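Citrinin polyketide synthase (Monascus purpureus, PDB 5MPT) builds the keto-aldehyde precursor of the mycotoxin citrinin from malonyl units, presumably on an acetyl starter, its C-methyltransferase domain, the part described here, adding methyl groups to the polyketide. Local coordinates at residues I172-Y177 / A215-T220; A136-L141 / S180-V185; Q188-F193 / Q375-A380. All blocks are in the same frame, centred on the assembly; numbering follows the deposited sequence.

Contact 1 (I172-Y177 / A215-T220); sequences IVTDVY and AGTGGT. With SAH (S-adenosyl-L-homocysteine), chain B.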
loop_
_atom_site.group_PDB
_atom_site.type_symbol
_atom_site.label_atom_id
_atom_site.label_comp_id
_atom_site.label_asym_id
_atom_site.label_seq_id
_atom_site.Cartn_x
_atom_site.Cartn_y
_atom_site.Cartn_z
ATOM N N ILE A 172 -9.157 -9.918 -7.597
ATOM C CA ILE A 172 -9.455 -9.230 -6.347
ATOM C C ILE A 172 -8.342 -8.252 -6.002
ATOM O O ILE A 172 -8.603 -7.109 -5.611
ATOM C CB ILE A 172 -9.682 -10.251 -5.219
ATOM C CG1 ILE A 172 -10.984 -11.009 -5.454
ATOM C CG2 ILE A 172 -9.685 -9.578 -3.842
ATOM C CD1 ILE A 172 -11.183 -12.217 -4.532
ATOM N N VAL A 173 -7.095 -8.681 -6.130
ATOM C CA VAL A 173 -6.003 -7.842 -5.660
ATOM C C VAL A 173 -5.823 -6.632 -6.579
ATOM O O VAL A 173 -5.536 -5.521 -6.107
ATOM C CB VAL A 173 -4.726 -8.686 -5.490
ATOM C CG1 VAL A 173 -4.219 -9.156 -6.832
ATOM C CG2 VAL A 173 -3.687 -7.885 -4.741
ATOM N N THR A 174 -6.025 -6.808 -7.896
ATOM C CA THR A 174 -6.097 -5.671 -8.806
ATOM C C THR A 174 -7.178 -4.695 -8.371
ATOM O O THR A 174 -6.959 -3.481 -8.338
ATOM C CB THR A 174 -6.396 -6.148 -10.227
ATOM O OG1 THR A 174 -5.324 -6.963 -10.694
ATOM C CG2 THR A 174 -6.590 -4.968 -11.164
ATOM N N ASP A 175 -8.365 -5.213 -8.055
ATOM C CA ASP A 175 -9.457 -4.338 -7.650
ATOM C C ASP A 175 -9.135 -3.643 -6.336
ATOM O O ASP A 175 -9.477 -2.477 -6.149
ATOM C CB ASP A 175 -10.755 -5.134 -7.533
ATOM C CG ASP A 175 -11.370 -5.448 -8.876
ATOM O OD1 ASP A 175 -10.856 -4.947 -9.894
ATOM O OD2 ASP A 175 -12.388 -6.178 -8.908
ATOM N N VAL A 176 -8.452 -4.336 -5.424
ATOM C CA VAL A 176 -8.002 -3.695 -4.187
ATOM C C VAL A 176 -7.121 -2.494 -4.522
ATOM O O VAL A 176 -7.327 -1.386 -4.006
ATOM C CB VAL A 176 -7.267 -4.707 -3.288
ATOM C CG1 VAL A 176 -6.538 -4.013 -2.098
ATOM C CG2 VAL A 176 -8.252 -5.766 -2.766
ATOM N N TYR A 177 -6.176 -2.675 -5.445
ATOM C CA TYR A 177 -5.209 -1.613 -5.698
ATOM C C TYR A 177 -5.761 -0.463 -6.525
ATOM O O TYR A 177 -5.256 0.649 -6.391
ATOM C CB TYR A 177 -3.961 -2.178 -6.396
ATOM C CG TYR A 177 -3.085 -3.076 -5.551
ATOM C CD1 TYR A 177 -2.780 -2.776 -4.219
ATOM C CD2 TYR A 177 -2.557 -4.230 -6.089
ATOM C CE1 TYR A 177 -1.971 -3.579 -3.494
ATOM C CE2 TYR A 177 -1.753 -5.032 -5.369
ATOM C CZ TYR A 177 -1.461 -4.715 -4.063
ATOM O OH TYR A 177 -0.616 -5.561 -3.377
ATOM N N ALA A 215 4.941 -0.332 -10.163
ATOM C CA ALA A 215 3.641 -0.058 -10.762
ATOM C C ALA A 215 2.726 -1.266 -10.693
ATOM O O ALA A 215 1.495 -1.116 -10.727
ATOM C CB ALA A 215 3.826 0.392 -12.213
ATOM N N GLY A 216 3.298 -2.455 -10.591
ATOM C CA GLY A 216 2.547 -3.657 -10.336
ATOM C C GLY A 216 1.370 -3.868 -11.256
ATOM O O GLY A 216 1.537 -3.961 -12.480
ATOM N N THR A 217 0.181 -3.934 -10.659
ATOM C CA THR A 217 -1.083 -4.200 -11.332
ATOM C C THR A 217 -1.624 -2.985 -12.069
ATOM O O THR A 217 -2.641 -3.103 -12.758
ATOM C CB THR A 217 -2.133 -4.694 -10.323
ATOM O OG1 THR A 217 -2.434 -3.680 -9.341
ATOM C CG2 THR A 217 -1.678 -5.995 -9.619
ATOM N N GLY A 218 -0.955 -1.840 -11.968
ATOM C CA GLY A 218 -1.415 -0.645 -12.637
ATOM C C GLY A 218 -2.541 0.056 -11.930
ATOM O O GLY A 218 -3.362 0.705 -12.589
ATOM N N GLY A 219 -2.596 -0.031 -10.596
ATOM C CA GLY A 219 -3.683 0.598 -9.869
ATOM C C GLY A 219 -3.611 2.105 -9.956
ATOM O O GLY A 219 -4.641 2.790 -10.012
ATOM N N THR A 220 -2.400 2.635 -9.982
ATOM C CA THR A 220 -2.164 4.038 -10.237
ATOM C C THR A 220 -2.066 4.300 -11.730
ATOM O O THR A 220 -2.629 5.278 -12.228
ATOM C CB THR A 220 -0.881 4.474 -9.528
ATOM O OG1 THR A 220 -1.027 4.269 -8.115
ATOM C CG2 THR A 220 -0.573 5.946 -9.807
HETATM N N SAH B . 1.621 0.008 -7.016
HETATM C CA SAH B . 1.073 -1.364 -6.799
HETATM C CB SAH B . 0.468 -1.675 -5.435
HETATM C CG SAH B . 1.478 -1.881 -4.321
HETATM S SD SAH B . 2.063 -3.605 -4.455
HETATM C C SAH B . -0.026 -1.600 -7.872
HETATM O O SAH B . -0.157 -2.877 -8.161
HETATM O OXT SAH B . -0.707 -0.728 -8.352
HETATM C "C5'" SAH B . 3.864 -3.419 -4.365
HETATM C "C4'" SAH B . 4.442 -3.497 -5.763
HETATM O "O4'" SAH B . 5.848 -3.207 -5.610
HETATM C "C3'" SAH B . 4.345 -4.870 -6.440
HETATM O "O3'" SAH B . 3.949 -4.643 -7.789
HETATM C "C2'" SAH B . 5.777 -5.422 -6.336
HETATM O "O2'" SAH B . 6.127 -6.255 -7.440
HETATM C "C1'" SAH B . 6.589 -4.133 -6.364
HETATM N N9 SAH B . 7.926 -4.206 -5.787
HETATM C C8 SAH B . 8.325 -4.866 -4.655
HETATM N N7 SAH B . 9.612 -4.788 -4.413
HETATM C C5 SAH B . 10.097 -4.026 -5.468
HETATM C C6 SAH B . 11.391 -3.583 -5.805
HETATM N N6 SAH B . 12.493 -3.886 -5.107
HETATM N N1 SAH B . 11.523 -2.838 -6.919
HETATM C C2 SAH B . 10.437 -2.555 -7.645
HETATM N N3 SAH B . 9.170 -2.908 -7.429
HETATM C C4 SAH B . 9.066 -3.655 -6.317
HETATM O O HOH W 1 -4.785 -2.507 -10.023
HETATM O O HOH W 2 -3.852 -5.156 -13.039
#
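Y177 and T217 meet beside the amino-acid end of S-adenosyl-L-homocysteine, where helix 167-178 faces the glycine-rich loop after strand 208-213. Their side chains cross at about a right angle. The Y177 side chain leaves its helix toward the loop, with CG anti to its own carbonyl carbon (chi1 -69°). CB lies 3.6 Å from OG1 of T217. CG and CD1 next meet the ligand's CB, which is 3.5 Å above the ring plane, over the ring centre. CD2 comes within 3.3 Å of T217 OG1, which sits at the ring edge, near the plane, and also nears the ligand's O. CE1 and CE2 again lie against the ligand's CB. CZ approaches the ligand sulfur SD, and at the tip the Y177 OH is 3.5 Å from that same SD.

T217 grips the ligand carboxylate. Its backbone N and its OG1 both donate to the ligand atom O, the OG1 bond being 2.7 Å long. G219 N donates to the other oxygen, OXT, at 3.0 Å. The two oxygens are thus held separately, which fixes the rotation of the carboxylate. Water 1 donates to both T174 O and T217 OG1, bridging helix and loop. The hydroxyl of T174 itself bonds back to R170 O in its own helix.

The sequence AGTGGT belongs to the glycine-rich loop of the Rossmann-like methyltransferase fold. At G216, CA is only 3.1 Å from the ligand O3', and a positive phi of 51° turns the chain there. Y177 is an active-site residue for methyl transfer, together with H289 and E315. The ligand is the demethylated product of the methyl donor. With the tyrosine hydroxyl next to the sulfur, Y177 is placed beside the atom that would carry the transferred methyl.

Contact 2 (A136-L141 / S180-V185); sequences AAEHKL and SPINAV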
loop_
_atom_site.group_PDB
_atom_site.type_symbol
_atom_site.label_atom_id
_atom_site.label_comp_id
_atom_site.label_asym_id
_atom_site.label_seq_id
_atom_site.Cartn_x
_atom_site.Cartn_y
_atom_site.Cartn_z
ATOM N N ALA A 136 -15.650 -4.017 -1.300
ATOM C CA ALA A 136 -15.765 -5.463 -1.353
ATOM C C ALA A 136 -14.419 -6.137 -1.532
ATOM O O ALA A 136 -14.192 -7.213 -0.955
ATOM C CB ALA A 136 -16.713 -5.886 -2.477
ATOM N N ALA A 137 -13.532 -5.562 -2.344
ATOM C CA ALA A 137 -12.362 -6.306 -2.793
ATOM C C ALA A 137 -11.492 -6.750 -1.622
ATOM O O ALA A 137 -11.047 -7.891 -1.590
ATOM C CB ALA A 137 -11.555 -5.474 -3.801
ATOM N N GLU A 138 -11.202 -5.855 -0.670
ATOM C CA GLU A 138 -10.315 -6.219 0.428
ATOM C C GLU A 138 -10.979 -7.178 1.389
ATOM O O GLU A 138 -10.290 -7.925 2.095
ATOM C CB GLU A 138 -9.852 -4.997 1.206
ATOM C CG GLU A 138 -10.953 -4.128 1.765
ATOM C CD GLU A 138 -11.194 -2.911 0.911
ATOM O OE1 GLU A 138 -11.273 -3.088 -0.332
ATOM O OE2 GLU A 138 -11.326 -1.827 1.506
ATOM N N HIS A 139 -12.300 -7.165 1.440
ATOM C CA HIS A 139 -13.015 -8.114 2.292
ATOM C C HIS A 139 -13.024 -9.504 1.678
ATOM O O HIS A 139 -12.856 -10.506 2.391
ATOM C CB HIS A 139 -14.416 -7.559 2.533
ATOM C CG HIS A 139 -14.376 -6.249 3.233
ATOM N ND1 HIS A 139 -15.317 -5.255 3.040
ATOM C CD2 HIS A 139 -13.455 -5.736 4.081
ATOM C CE1 HIS A 139 -14.995 -4.211 3.780
ATOM N NE2 HIS A 139 -13.860 -4.466 4.404
ATOM N N LYS A 140 -13.196 -9.585 0.359
ATOM C CA LYS A 140 -13.048 -10.860 -0.321
ATOM C C LYS A 140 -11.627 -11.387 -0.163
ATOM O O LYS A 140 -11.432 -12.591 0.074
ATOM C CB LYS A 140 -13.395 -10.720 -1.801
ATOM C CG LYS A 140 -14.820 -10.316 -2.116
ATOM C CD LYS A 140 -15.019 -10.286 -3.634
ATOM C CE LYS A 140 -16.402 -9.830 -4.045
ATOM N NZ LYS A 140 -16.397 -9.403 -5.487
ATOM N N LEU A 141 -10.622 -10.514 -0.308
ATOM C CA LEU A 141 -9.247 -10.953 -0.115
ATOM C C LEU A 141 -9.029 -11.430 1.313
ATOM O O LEU A 141 -8.285 -12.390 1.548
ATOM C CB LEU A 141 -8.274 -9.830 -0.454
ATOM C CG LEU A 141 -6.807 -10.209 -0.704
ATOM C CD1 LEU A 141 -6.682 -11.143 -1.888
ATOM C CD2 LEU A 141 -6.022 -8.945 -0.916
ATOM N N SER A 180 -10.814 -0.102 -4.847
ATOM C CA SER A 180 -11.170 0.128 -3.455
ATOM C C SER A 180 -10.861 1.568 -3.051
ATOM O O SER A 180 -9.721 2.027 -3.215
ATOM C CB SER A 180 -10.423 -0.822 -2.535
ATOM O OG SER A 180 -10.970 -2.120 -2.623
ATOM N N PRO A 181 -11.845 2.297 -2.498
ATOM C CA PRO A 181 -11.592 3.665 -2.031
ATOM C C PRO A 181 -10.342 3.815 -1.171
ATOM O O PRO A 181 -9.653 4.826 -1.281
ATOM C CB PRO A 181 -12.884 3.990 -1.258
ATOM C CG PRO A 181 -13.927 3.262 -1.999
ATOM C CD PRO A 181 -13.263 1.920 -2.329
ATOM N N ILE A 182 -9.997 2.819 -0.349
ATOM C CA ILE A 182 -8.852 2.963 0.545
ATOM C C ILE A 182 -7.575 3.252 -0.237
ATOM O O ILE A 182 -6.646 3.878 0.286
ATOM C CB ILE A 182 -8.700 1.694 1.417
ATOM C CG1 ILE A 182 -7.599 1.843 2.470
ATOM C CG2 ILE A 182 -8.340 0.462 0.568
ATOM C CD1 ILE A 182 -7.831 2.908 3.472
ATOM N N ASN A 183 -7.509 2.821 -1.497
ATOM C CA ASN A 183 -6.429 3.198 -2.400
ATOM C C ASN A 183 -6.828 4.263 -3.424
ATOM O O ASN A 183 -6.023 5.140 -3.735
ATOM C CB ASN A 183 -5.929 1.973 -3.144
ATOM C CG ASN A 183 -5.061 1.103 -2.279
ATOM O OD1 ASN A 183 -4.115 1.566 -1.650
ATOM N ND2 ASN A 183 -5.402 -0.159 -2.203
ATOM N N ALA A 184 -8.025 4.170 -3.993
ATOM C CA ALA A 184 -8.414 5.080 -5.073
ATOM C C ALA A 184 -8.445 6.530 -4.625
ATOM O O ALA A 184 -8.154 7.422 -5.423
ATOM C CB ALA A 184 -9.764 4.676 -5.646
ATOM N N VAL A 185 -8.763 6.789 -3.363
ATOM C CA VAL A 185 -8.886 8.167 -2.888
ATOM C C VAL A 185 -7.608 8.940 -3.190
ATOM O O VAL A 185 -7.631 10.034 -3.783
ATOM C CB VAL A 185 -9.210 8.171 -1.382
ATOM C CG1 VAL A 185 -8.688 9.469 -0.704
ATOM C CG2 VAL A 185 -10.691 8.003 -1.195
HETATM O O HOH W 3 -13.390 -2.868 -3.659
HETATM O O HOH W 4 -11.789 0.635 0.228
#
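S180, at the start of helix 181-198, reaches across to E138 of helix 136-146. Its OG donates to E138 OE1 over 2.5 Å, a short bond. The donor meets the syn side of that oxygen, 15° out of the carboxylate plane. E138 gets there with CG between its backbone N and carbonyl carbon (chi1 56°) and a bend at chi2. S180 OG also lies 3.6 Å from A137 CB and accepts from water 3. That water in turn accepts from A137 N of helix 136-146.

S180 holds the N-cap position of helix 181-198, but its hydroxyl makes no capping bond. It is spent on the glutamate instead. The backbone S180 O accepts from both N183 N and A184 N. Through the S180 OG to E138 bond and two bridging waters, the contact joins helix 136-146 to the start of helix 181-198, in the helical part that packs against the methyltransferase core. P181 opens the second helix and packs on L37 and H135.

I182 comes next. Its CG2 lies 3.9 Å from E138 OE2, and the two side chains cross obliquely. Water 4 bridges the same pair: it donates to E138 OE2 and accepts from I182 N, at 2.9 Å. Y40 OH is a further hydrogen-bond partner of E138 OE2. Beyond I182, the amide of N183 turns to other parts of the fold, with OD1 bonded to Q375 NE2.

Contact 3 (Q188-F193 / Q375-A380); sequences QQAEFF and QRLIIA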
loop_
_atom_site.group_PDB
_atom_site.type_symbol
_atom_site.label_atom_id
_atom_site.label_comp_id
_atom_site.label_asym_id
_atom_site.label_seq_id
_atom_site.Cartn_x
_atom_site.Cartn_y
_atom_site.Cartn_z
ATOM N N GLN A 188 -6.724 9.324 -6.897
ATOM C CA GLN A 188 -7.493 10.420 -7.462
ATOM C C GLN A 188 -6.908 11.753 -7.039
ATOM O O GLN A 188 -6.851 12.685 -7.831
ATOM C CB GLN A 188 -8.956 10.276 -7.024
ATOM C CG GLN A 188 -9.909 11.188 -7.729
ATOM C CD GLN A 188 -10.232 10.740 -9.143
ATOM O OE1 GLN A 188 -10.667 9.604 -9.360
ATOM N NE2 GLN A 188 -10.016 11.638 -10.120
ATOM N N GLN A 189 -6.469 11.866 -5.792
ATOM C CA GLN A 189 -5.858 13.106 -5.331
ATOM C C GLN A 189 -4.547 13.383 -6.066
ATOM O O GLN A 189 -4.236 14.531 -6.400
ATOM C CB GLN A 189 -5.657 13.023 -3.817
ATOM C CG GLN A 189 -5.102 14.295 -3.233
ATOM C CD GLN A 189 -4.860 14.173 -1.751
ATOM O OE1 GLN A 189 -4.594 13.092 -1.261
ATOM N NE2 GLN A 189 -4.942 15.289 -1.026
ATOM N N ALA A 190 -3.787 12.336 -6.364
ATOM C CA ALA A 190 -2.573 12.520 -7.130
ATOM C C ALA A 190 -2.880 12.987 -8.540
ATOM O O ALA A 190 -2.125 13.800 -9.088
ATOM C CB ALA A 190 -1.749 11.217 -7.130
ATOM N N GLU A 191 -3.952 12.478 -9.156
ATOM C CA GLU A 191 -4.385 13.022 -10.448
ATOM C C GLU A 191 -4.598 14.530 -10.374
ATOM O O GLU A 191 -4.156 15.268 -11.248
ATOM C CB GLU A 191 -5.663 12.356 -10.936
ATOM C CG GLU A 191 -5.554 10.861 -11.182
ATOM C CD GLU A 191 -6.905 10.289 -11.567
ATOM O OE1 GLU A 191 -7.403 9.411 -10.820
ATOM O OE2 GLU A 191 -7.474 10.743 -12.592
ATOM N N PHE A 192 -5.325 14.997 -9.357
ATOM C CA PHE A 192 -5.600 16.421 -9.201
ATOM C C PHE A 192 -4.311 17.222 -9.046
ATOM O O PHE A 192 -4.108 18.264 -9.701
ATOM C CB PHE A 192 -6.553 16.600 -8.000
ATOM C CG PHE A 192 -6.876 18.012 -7.686
ATOM C CD1 PHE A 192 -7.330 18.880 -8.676
ATOM C CD2 PHE A 192 -6.730 18.487 -6.389
ATOM C CE1 PHE A 192 -7.691 20.189 -8.347
ATOM C CE2 PHE A 192 -7.045 19.804 -6.067
ATOM C CZ PHE A 192 -7.530 20.650 -7.042
ATOM N N PHE A 193 -3.392 16.712 -8.232
ATOM C CA PHE A 193 -2.115 17.372 -8.053
ATOM C C PHE A 193 -1.403 17.509 -9.395
ATOM O O PHE A 193 -0.947 18.600 -9.778
ATOM C CB PHE A 193 -1.262 16.584 -7.061
ATOM C CG PHE A 193 0.195 16.896 -7.151
ATOM C CD1 PHE A 193 0.668 18.165 -6.847
ATOM C CD2 PHE A 193 1.097 15.918 -7.545
ATOM C CE1 PHE A 193 1.997 18.493 -6.944
ATOM C CE2 PHE A 193 2.444 16.225 -7.636
ATOM C CZ PHE A 193 2.907 17.523 -7.349
ATOM N N GLN A 375 -3.338 6.569 4.789
ATOM C CA GLN A 375 -2.357 6.734 3.730
ATOM C C GLN A 375 -2.128 8.207 3.509
ATOM O O GLN A 375 -2.966 9.051 3.824
ATOM C CB GLN A 375 -2.799 6.110 2.408
ATOM C CG GLN A 375 -3.367 4.708 2.588
ATOM C CD GLN A 375 -2.990 3.798 1.470
ATOM O OE1 GLN A 375 -1.809 3.473 1.299
ATOM N NE2 GLN A 375 -3.950 3.389 0.681
ATOM N N ARG A 376 -0.985 8.495 2.906
ATOM C CA ARG A 376 -0.622 9.845 2.551
ATOM C C ARG A 376 0.054 9.844 1.198
ATOM O O ARG A 376 0.764 8.897 0.838
ATOM C CB ARG A 376 0.316 10.460 3.574
ATOM C CG ARG A 376 -0.262 10.558 4.939
ATOM C CD ARG A 376 0.603 11.386 5.840
ATOM N NE ARG A 376 0.239 11.163 7.220
ATOM C CZ ARG A 376 -0.694 11.837 7.888
ATOM N NH1 ARG A 376 -1.375 12.842 7.313
ATOM N NH2 ARG A 376 -0.952 11.486 9.151
ATOM N N LEU A 377 -0.144 10.934 0.451
ATOM C CA LEU A 377 0.834 11.323 -0.546
ATOM C C LEU A 377 1.956 12.066 0.165
ATOM O O LEU A 377 1.718 12.983 0.955
ATOM C CB LEU A 377 0.242 12.206 -1.635
ATOM C CG LEU A 377 -0.884 11.658 -2.515
ATOM C CD1 LEU A 377 -1.431 12.766 -3.435
ATOM C CD2 LEU A 377 -0.405 10.458 -3.285
ATOM N N ILE A 378 3.176 11.661 -0.112
ATOM C CA ILE A 378 4.373 12.244 0.477
ATOM C C ILE A 378 5.213 12.691 -0.699
ATOM O O ILE A 378 5.620 11.874 -1.539
ATOM C CB ILE A 378 5.151 11.255 1.368
ATOM C CG1 ILE A 378 4.256 10.669 2.457
ATOM C CG2 ILE A 378 6.352 11.935 2.018
ATOM C CD1 ILE A 378 4.906 9.480 3.189
ATOM N N ILE A 379 5.393 13.991 -0.817
ATOM C CA ILE A 379 6.193 14.555 -1.899
ATOM C C ILE A 379 7.562 14.919 -1.359
ATOM O O ILE A 379 7.692 15.398 -0.218
ATOM C CB ILE A 379 5.475 15.770 -2.544
ATOM C CG1 ILE A 379 6.198 16.166 -3.826
ATOM C CG2 ILE A 379 5.397 16.980 -1.579
ATOM C CD1 ILE A 379 5.399 17.185 -4.662
ATOM N N ALA A 380 8.592 14.695 -2.184
ATOM C CA ALA A 380 9.981 14.929 -1.801
ATOM C C ALA A 380 10.725 15.509 -3.003
ATOM O O ALA A 380 10.855 14.854 -4.042
ATOM C CB ALA A 380 10.621 13.644 -1.301
#
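This is a buried, mostly apolar helix-on-sheet contact, in which helix 181-198 packs on strand 375-381 of the seven-stranded sheet. The strand order, 3-2-1-4-5-7-6 with 375-381 antiparallel, is that of a class I (Rossmann-like) methyltransferase, and helix 181-198 lies on one side of the sheet. L377 and A190 form one centre of the contact, F193 and I379 the other. The segment axes run 10.0 Å apart at closest approach and roughly parallel, at 28°.

L377 points from the strand toward the helix. Its CD1 lies 4.0 Å from A190 CB and 3.8 Å from the backbone A190 N. Its other methyl, CD2, also touches A190 CB, so both branches of the leucine meet the small side chain. Q189 and L377 pass each other in opposite directions. The glutamine has CG anti to its backbone N (chi1 -177°) and runs extended beyond it, which brings its end alongside the leucine. There Q189 OE1 lies 3.9 Å from L377 CD1 and has no polar partner in the model. Q189 NE2 is satisfied by A24 O and T28 OG1.

One helical turn on from Q189, F193 CZ meets I379 CD1 at 3.7 Å, and the isoleucine methyl comes obliquely to the ring.

Helix 14-26 closes over F193 through A20 and A24, and its I17 touches I379. Within the sheet, strand 375-381 lies antiparallel between strands 309-316 and 361-364. L377 packs on L314 of the former, and I379 on F310.

Overall arrangement
Of the contact segments, counted from the N terminus, the one on helix 136-146 comes first. Contact 2 closes a mostly helical excursion when the chain returns at 180-185. Contact 1 begins inside that excursion, on helix 167-178, and closes later at loop 215-220, so the two cross. Contact 3 opens after contact 2 has closed and is completed near the C terminus by strand 375-381. Its span also crosses that of contact 1. Helix 181-198 serves contacts 2 and 3. Contacts 1 and 2 touch through D175 O and S180 N, and contacts 2 and 3 through I182 O and Q375 NE2. Together they tie the helical part to the ligand loop and to the antiparallel side of the central sheet.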